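Local coordinates for protein gluconate kinase (Lactobacillus acidophilus, PDB 3LL3) that belongs to the FGGY carbohydrate kinases, binds ATP and D-xylulose, and probably transfers the nucleotide's terminal phosphate to a sugar or sugar-acid substrate such as xylulose or gluconate, at residues A[255-258]-A[264-267]. Sequence-based numbering, arbitrary orientation.
Sequences CALN and AIRT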
loop_
_atom_site.group_PDB
_atom_site.type_symbol
_atom_site.label_atom_id
_atom_site.label_comp_id
_atom_site.label_asym_id
_atom_site.label_seq_id
_atom_site.Cartn_x
_atom_site.Cartn_y
_atom_site.Cartn_z
ATOM N N CYS A 255 -21.378 12.057 20.395
ATOM C CA CYS A 255 -20.708 10.753 20.301
ATOM C C CYS A 255 -19.475 10.818 21.202
ATOM O O CYS A 255 -18.951 11.902 21.463
ATOM C CB CYS A 255 -20.238 10.484 18.865
ATOM S SG CYS A 255 -21.534 10.070 17.655
ATOM N N ALA A 256 -18.990 9.678 21.660
ATOM C CA ALA A 256 -17.710 9.636 22.352
ATOM C C ALA A 256 -16.679 8.903 21.488
ATOM O O ALA A 256 -16.917 7.777 21.017
ATOM C CB ALA A 256 -17.845 8.983 23.726
ATOM N N LEU A 257 -15.557 9.573 21.248
ATOM C CA LEU A 257 -14.442 9.016 20.477
ATOM C C LEU A 257 -13.243 8.899 21.416
ATOM O O LEU A 257 -12.720 9.908 21.930
ATOM C CB LEU A 257 -14.070 9.947 19.325
ATOM C CG LEU A 257 -12.772 9.578 18.599
ATOM C CD1 LEU A 257 -12.997 8.267 17.833
ATOM C CD2 LEU A 257 -12.330 10.679 17.681
ATOM N N ASN A 258 -12.800 7.680 21.666
ATOM C CA ASN A 258 -11.590 7.524 22.444
ATOM C C ASN A 258 -10.570 6.819 21.585
ATOM O O ASN A 258 -10.889 5.839 20.901
ATOM C CB ASN A 258 -11.841 6.714 23.694
ATOM C CG ASN A 258 -10.578 6.502 24.500
ATOM O OD1 ASN A 258 -10.104 7.408 25.187
ATOM N ND2 ASN A 258 -10.029 5.297 24.426
ATOM N N ALA A 264 -12.364 3.574 19.963
ATOM C CA ALA A 264 -13.782 3.259 19.968
ATOM C C ALA A 264 -14.595 4.506 19.642
ATOM O O ALA A 264 -14.256 5.607 20.083
ATOM C CB ALA A 264 -14.196 2.691 21.317
ATOM N N ILE A 265 -15.634 4.337 18.827
ATOM C CA ILE A 265 -16.656 5.365 18.632
ATOM C C ILE A 265 -18.003 4.873 19.187
ATOM O O ILE A 265 -18.433 3.754 18.887
ATOM C CB ILE A 265 -16.776 5.793 17.136
ATOM C CG1 ILE A 265 -17.768 6.957 16.987
ATOM C CG2 ILE A 265 -17.147 4.628 16.242
ATOM C CD1 ILE A 265 -17.187 8.318 17.474
ATOM N N ARG A 266 -18.660 5.693 20.007
ATOM C CA ARG A 266 -19.903 5.290 20.661
ATOM C C ARG A 266 -20.904 6.426 20.817
ATOM O O ARG A 266 -20.540 7.607 20.875
ATOM C CB ARG A 266 -19.622 4.791 22.063
ATOM C CG ARG A 266 -18.604 3.713 22.165
ATOM C CD ARG A 266 -18.342 3.441 23.618
ATOM N NE ARG A 266 -17.293 2.454 23.820
ATOM C CZ ARG A 266 -16.080 2.730 24.293
ATOM N NH1 ARG A 266 -15.747 3.984 24.621
ATOM N NH2 ARG A 266 -15.202 1.735 24.449
ATOM N N THR A 267 -22.163 6.041 20.954
ATOM C CA THR A 267 -23.233 6.991 21.178
ATOM C C THR A 267 -24.392 6.278 21.867
ATOM O O THR A 267 -24.511 5.064 21.773
ATOM C CB THR A 267 -23.688 7.637 19.846
ATOM O OG1 THR A 267 -24.513 8.775 20.126
ATOM C CG2 THR A 267 -24.459 6.624 18.978
#
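The guanidinium of Arg266 lies over the methyl of Ala264, whose CB sits 3.4 Å off one face of the group, displaced toward its rim. From CG to NE the arginine chain is extended, which carries the group back along its own strand toward Ala264; Arg266 also touches the bound D-xylulose. Ala256, paired with Arg266 across the sheet, puts its methyl on the same side of the sheet as Arg266 and Ala264; there Thr244 of helix 239-245 touches both Ala256 and Arg266, and Ser243 touches Arg266. Both strands form the antiparallel hairpin 254-259/263-269 at the heart of the C-terminal actin-like ATPase domain, and its turn runs through Thr261 of the nucleotide site. Two hydrogen-bonded pairs join the backbones. Ala256 N reaches Arg266 O at 2.7 Å, and Arg266 N returns to Ala256 O. Nearer the turn, Asn258 N meets Ala264 O at 3.0 Å, answered by Ala264 N to Asn258 O. Between them sits the non-hydrogen-bonded pair Leu257 and Ile265, on the other face under helix 365-388. With CG1 anti to the backbone N (chi1 -175°), Ile265 brings its CD1 across to Leu257 CB at 4.0 Å, and the same methyl packs on Cys255 CB. At the far end, Cys255 SG lies 3.9 Å from Thr267 CB, while Thr267 OG1 hydrogen-bonds to the carbonyl of His254.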